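Side-chain contacts in putative HpcE protein (PDB 6V77), which belongs to the FAH family, binds a zinc ion and is found here as an assembly of two chains: residues D157-L160 with Q166-L169; E204-S209 with M247-K252. All blocks are in the same frame, centred on the assembly; numbering follows the deposited sequence.

Overall arrangement
Running from the N terminus, the chain passes through the strands that supply the zinc ligands Glu121, Glu123 and Asp152 before it reaches either contact. Interaction 1 comes first: helix 156-160 is met by residues 166-169, in the loop that leads on to strand 177-185, closing a short loop of five intervening residues beside the second subunit. Interaction 2 opens only later, on strand 204-210, outermost within this chain in the five-stranded sheet, and closes a much longer excursion through helix 218-226 and strand 236-238 by joining that strand to the loop before strand 260-265. The two therefore follow in series, neither nested nor crossed. Their centres lie about 20 Å apart, and they do not touch.

Interaction 1. Residues D157-L160 with Q166-L169; sequences DLQL and QFSL. With SO4 (sulfate ion), chain O.
The amide of Gln159 lies over the Phe167 ring, NE2 standing 3.3 Å above the ring plane near its centre. The amide plane is inclined by 71° to the ring, so the group tips its nitrogen toward the aromatic face and does not stack flat on it. Nearer the backbone, Gln159 CG packs 3.4 Å from Phe167 CD1. A long, flexible glutamine suits this place because its CG can pack beside CD1 while its amide nitrogen rests over the ring and still turns a hydrogen toward the sulfate: with CG anti to the backbone N (chi1 -173°) and the chain extended beyond, Gln159 NE2 donates a hydrogen bond of 3.1 Å to O2 of the sulfate, bent to 147°. The same ring is approached obliquely by Leu160, whose CD2 comes to 4.0 Å from Phe167 CE1. Leu158 faces the other end of the loop, its CD2 4.3 Å from Leu169 CB. The carbonyl O of Gln159 is buried here with no partner in the model, 3.4 Å from Phe167 CD1.

A second shell fixes the amide: Arg156 NH1 bonds to Gln159 OE1 and also to the sulfate, which His82 and Lys171 grip as well. Across the dimer interface, Phe167 N bonds to Gln166 OE1 of the second subunit, and Tyr224 of that subunit packs on Leu158 and Leu169. The result is a helix-to-loop corner of this FAH-family domain, shared by the subunit interface and a basic pocket that here holds a sulfate, probably from the crystallisation liquor, with the side chain of Gln159 about 7 Å from the zinc ion.

Interaction 2. Residues E204-S209 with M247-K252; sequences ETVQHS and MGRNPK
Arg249 reaches from its loop to Val206 on the edge strand, and the contact is made by the far end of its side chain. From CB, which points toward the strand, CG lies anti to the carbonyl carbon (chi1 -64°) and the chain runs extended as far as NE, a long arm that lets a loop residue span the 9.9 Å between the CA atoms of Val206 and Arg249. The side chain also packs on Trp120 of strand 118-128. NE is taken by the carbonyl of Gly244, which steadies the guanidinium before it meets the strand. Two consecutive residues there, Val206 and Gln207, stand opposite the single residue Ala199 of strand 196-201, which makes a classic beta bulge. At the tip, Arg249 NH2 gives Val206 O a short but weak hydrogen bond, 2.7 Å long and bent to 126°, with the oxygen lying at the guanidinium edge in its plane. The same Arg249 NH2 sits 3.6 Å from Val206 CB, while Val206 CG1 lies over one face, 4.0 Å above the guanidinium plane of Arg249 and offset toward the rim. Valine suits this spot because its compact branch also packs on Ile201 and Trp120.

Interaction 1. Residues D157-L160 with Q166-L169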
loop_
_atom_site.group_PDB
_atom_site.type_symbol
_atom_site.label_atom_id
_atom_site.label_comp_id
_atom_site.label_asym_id
_atom_site.label_seq_id
_atom_site.Cartn_x
_atom_site.Cartn_y
_atom_site.Cartn_z
ATOM N N ASP B 157 -16.895 12.546 -2.160
ATOM C CA ASP B 157 -17.110 13.313 -0.932
ATOM C C ASP B 157 -15.946 13.109 0.031
ATOM O O ASP B 157 -15.330 14.074 0.501
ATOM C CB ASP B 157 -18.429 12.921 -0.248
ATOM C CG ASP B 157 -19.657 13.242 -1.080
ATOM O OD1 ASP B 157 -19.538 13.970 -2.093
ATOM O OD2 ASP B 157 -20.751 12.756 -0.709
ATOM N N LEU B 158 -15.643 11.850 0.340
ATOM C CA LEU B 158 -14.501 11.543 1.202
ATOM C C LEU B 158 -13.196 12.000 0.567
ATOM O O LEU B 158 -12.285 12.465 1.265
ATOM C CB LEU B 158 -14.452 10.041 1.479
ATOM C CG LEU B 158 -13.330 9.515 2.389
ATOM C CD1 LEU B 158 -13.403 10.198 3.741
ATOM C CD2 LEU B 158 -13.421 8.004 2.546
ATOM N N GLN B 159 -13.076 11.856 -0.755
ATOM C CA GLN B 159 -11.809 12.146 -1.422
ATOM C C GLN B 159 -11.382 13.591 -1.212
ATOM O O GLN B 159 -10.190 13.879 -1.065
ATOM C CB GLN B 159 -11.907 11.856 -2.924
ATOM C CG GLN B 159 -10.540 11.976 -3.614
ATOM C CD GLN B 159 -10.623 11.916 -5.139
ATOM O OE1 GLN B 159 -11.558 11.342 -5.705
ATOM N NE2 GLN B 159 -9.629 12.501 -5.805
ATOM N N LEU B 160 -12.340 14.513 -1.207
ATOM C CA LEU B 160 -12.044 15.938 -1.185
ATOM C C LEU B 160 -12.323 16.608 0.150
ATOM O O LEU B 160 -12.135 17.824 0.265
ATOM C CB LEU B 160 -12.837 16.636 -2.292
ATOM C CG LEU B 160 -12.569 16.000 -3.653
ATOM C CD1 LEU B 160 -13.426 16.638 -4.741
ATOM C CD2 LEU B 160 -11.113 16.147 -3.986
ATOM N N GLN B 166 -6.536 13.719 1.386
ATOM C CA GLN B 166 -5.738 12.611 0.875
ATOM C C GLN B 166 -6.657 11.590 0.204
ATOM O O GLN B 166 -7.646 11.157 0.804
ATOM C CB GLN B 166 -4.947 11.973 2.017
ATOM C CG GLN B 166 -4.094 12.981 2.770
ATOM C CD GLN B 166 -2.960 13.524 1.914
ATOM O OE1 GLN B 166 -2.139 12.770 1.395
ATOM N NE2 GLN B 166 -2.915 14.836 1.763
ATOM N N PHE B 167 -6.308 11.183 -1.017
ATOM C CA PHE B 167 -7.250 10.538 -1.925
ATOM C C PHE B 167 -7.403 9.028 -1.738
ATOM O O PHE B 167 -8.372 8.463 -2.256
ATOM C CB PHE B 167 -6.844 10.807 -3.382
ATOM C CG PHE B 167 -6.858 12.273 -3.774
ATOM C CD1 PHE B 167 -7.452 13.227 -2.961
ATOM C CD2 PHE B 167 -6.298 12.684 -4.982
ATOM C CE1 PHE B 167 -7.480 14.571 -3.329
ATOM C CE2 PHE B 167 -6.338 14.038 -5.359
ATOM C CZ PHE B 167 -6.923 14.970 -4.532
ATOM N N SER B 168 -6.505 8.355 -1.011
ATOM C CA SER B 168 -6.432 6.897 -1.117
ATOM C C SER B 168 -7.688 6.215 -0.582
ATOM O O SER B 168 -8.206 5.287 -1.206
ATOM C CB SER B 168 -5.202 6.368 -0.368
ATOM O OG SER B 168 -4.023 6.910 -0.922
ATOM N N LEU B 169 -8.148 6.614 0.599
ATOM C CA LEU B 169 -9.212 5.867 1.264
ATOM C C LEU B 169 -10.502 5.901 0.451
ATOM O O LEU B 169 -11.167 4.870 0.290
ATOM C CB LEU B 169 -9.445 6.428 2.670
ATOM C CG LEU B 169 -10.003 5.431 3.680
ATOM C CD1 LEU B 169 -9.065 4.245 3.871
ATOM C CD2 LEU B 169 -10.320 6.121 5.021
HETATM S S SO4 O . -8.130 11.760 -9.485
HETATM O O1 SO4 O . -8.533 12.800 -10.426
HETATM O O2 SO4 O . -9.261 11.316 -8.669
HETATM O O3 SO4 O . -7.598 10.597 -10.199
HETATM O O4 SO4 O . -7.061 12.279 -8.633
#

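Interaction 2. Residues E204-S209 with M247-K252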
loop_
_atom_site.group_PDB
_atom_site.type_symbol
_atom_site.label_atom_id
_atom_site.label_comp_id
_atom_site.label_asym_id
_atom_site.label_seq_id
_atom_site.Cartn_x
_atom_site.Cartn_y
_atom_site.Cartn_z
ATOM N N GLU B 204 -23.944 4.693 -23.059
ATOM C CA GLU B 204 -23.585 6.032 -23.516
ATOM C C GLU B 204 -22.129 6.293 -23.151
ATOM O O GLU B 204 -21.743 6.096 -21.998
ATOM C CB GLU B 204 -24.496 7.080 -22.867
ATOM C CG GLU B 204 -23.893 8.482 -22.719
ATOM C CD GLU B 204 -24.690 9.387 -21.773
ATOM O OE1 GLU B 204 -25.791 8.990 -21.339
ATOM O OE2 GLU B 204 -24.209 10.496 -21.456
ATOM N N THR B 205 -21.322 6.727 -24.128
ATOM C CA THR B 205 -19.915 6.994 -23.830
ATOM C C THR B 205 -19.807 8.137 -22.831
ATOM O O THR B 205 -20.473 9.169 -22.978
ATOM C CB THR B 205 -19.119 7.335 -25.095
ATOM O OG1 THR B 205 -19.206 6.254 -26.028
ATOM C CG2 THR B 205 -17.641 7.558 -24.751
ATOM N N VAL B 206 -18.995 7.932 -21.799
ATOM C CA VAL B 206 -18.657 8.989 -20.856
ATOM C C VAL B 206 -17.165 9.284 -20.815
ATOM O O VAL B 206 -16.781 10.394 -20.410
ATOM C CB VAL B 206 -19.172 8.660 -19.440
ATOM C CG1 VAL B 206 -20.718 8.689 -19.416
ATOM C CG2 VAL B 206 -18.645 7.320 -18.983
ATOM N N GLN B 207 -16.301 8.339 -21.195
ATOM C CA GLN B 207 -14.883 8.619 -21.376
ATOM C C GLN B 207 -14.412 7.966 -22.664
ATOM O O GLN B 207 -14.874 6.880 -23.017
ATOM C CB GLN B 207 -14.052 8.097 -20.206
ATOM C CG GLN B 207 -14.296 8.830 -18.881
ATOM C CD GLN B 207 -13.370 8.321 -17.795
ATOM O OE1 GLN B 207 -13.577 7.228 -17.262
ATOM N NE2 GLN B 207 -12.319 9.085 -17.492
ATOM N N HIS B 208 -13.505 8.644 -23.367
ATOM C CA HIS B 208 -12.896 8.082 -24.572
ATOM C C HIS B 208 -11.668 8.888 -24.950
ATOM O O HIS B 208 -11.783 10.070 -25.290
ATOM C CB HIS B 208 -13.876 8.063 -25.748
ATOM C CG HIS B 208 -13.228 7.685 -27.046
ATOM N ND1 HIS B 208 -13.051 8.579 -28.082
ATOM C CD2 HIS B 208 -12.687 6.516 -27.461
ATOM C CE1 HIS B 208 -12.446 7.969 -29.087
ATOM N NE2 HIS B 208 -12.205 6.718 -28.732
ATOM N N SER B 209 -10.498 8.256 -24.919
ATOM C CA SER B 209 -9.251 8.945 -25.202
ATOM C C SER B 209 -8.218 7.903 -25.638
ATOM O O SER B 209 -8.558 6.751 -25.927
ATOM C CB SER B 209 -8.796 9.735 -23.966
ATOM O OG SER B 209 -7.758 10.638 -24.287
ATOM N N MET B 247 -17.549 13.997 -11.764
ATOM C CA MET B 247 -17.418 15.232 -10.997
ATOM C C MET B 247 -17.034 16.422 -11.875
ATOM O O MET B 247 -17.117 17.563 -11.409
ATOM C CB MET B 247 -16.391 15.053 -9.860
ATOM C CG MET B 247 -14.977 14.963 -10.343
ATOM S SD MET B 247 -13.850 15.181 -8.949
ATOM C CE MET B 247 -12.258 14.863 -9.740
ATOM N N GLY B 248 -16.630 16.181 -13.126
ATOM C CA GLY B 248 -16.298 17.234 -14.065
ATOM C C GLY B 248 -17.440 17.701 -14.946
ATOM O O GLY B 248 -17.279 18.674 -15.696
ATOM N N ARG B 249 -18.590 17.042 -14.880
ATOM C CA ARG B 249 -19.699 17.381 -15.760
ATOM C C ARG B 249 -20.543 18.494 -15.155
ATOM O O ARG B 249 -20.474 18.768 -13.954
ATOM C CB ARG B 249 -20.536 16.128 -16.027
ATOM C CG ARG B 249 -19.679 15.107 -16.774
ATOM C CD ARG B 249 -20.261 13.722 -16.930
ATOM N NE ARG B 249 -19.429 12.972 -17.874
ATOM C CZ ARG B 249 -19.621 12.919 -19.190
ATOM N NH1 ARG B 249 -20.657 13.545 -19.762
ATOM N NH2 ARG B 249 -18.780 12.213 -19.939
ATOM N N ASN B 250 -21.325 19.165 -16.000
ATOM C CA ASN B 250 -22.306 20.145 -15.531
ATOM C C ASN B 250 -23.694 19.723 -15.994
ATOM O O ASN B 250 -23.953 19.771 -17.214
ATOM C CB ASN B 250 -21.955 21.535 -16.065
ATOM C CG ASN B 250 -20.577 22.004 -15.606
ATOM O OD1 ASN B 250 -19.638 22.098 -16.399
ATOM N ND2 ASN B 250 -20.457 22.289 -14.322
ATOM N N PRO B 251 -24.596 19.282 -15.103
ATOM C CA PRO B 251 -24.317 19.151 -13.668
ATOM C C PRO B 251 -23.427 17.942 -13.360
ATOM O O PRO B 251 -23.182 17.110 -14.244
ATOM C CB PRO B 251 -25.704 18.954 -13.069
ATOM C CG PRO B 251 -26.407 18.165 -14.113
ATOM C CD PRO B 251 -25.900 18.693 -15.448
ATOM N N LYS B 252 -22.912 17.867 -12.140
ATOM C CA LYS B 252 -22.150 16.684 -11.764
ATOM C C LYS B 252 -23.062 15.459 -11.796
ATOM O O LYS B 252 -24.258 15.541 -11.492
ATOM C CB LYS B 252 -21.532 16.868 -10.376
ATOM C CG LYS B 252 -20.451 17.936 -10.320
ATOM C CD LYS B 252 -20.012 18.201 -8.878
ATOM C CE LYS B 252 -18.654 18.884 -8.817
ATOM N NZ LYS B 252 -18.488 19.960 -9.835
#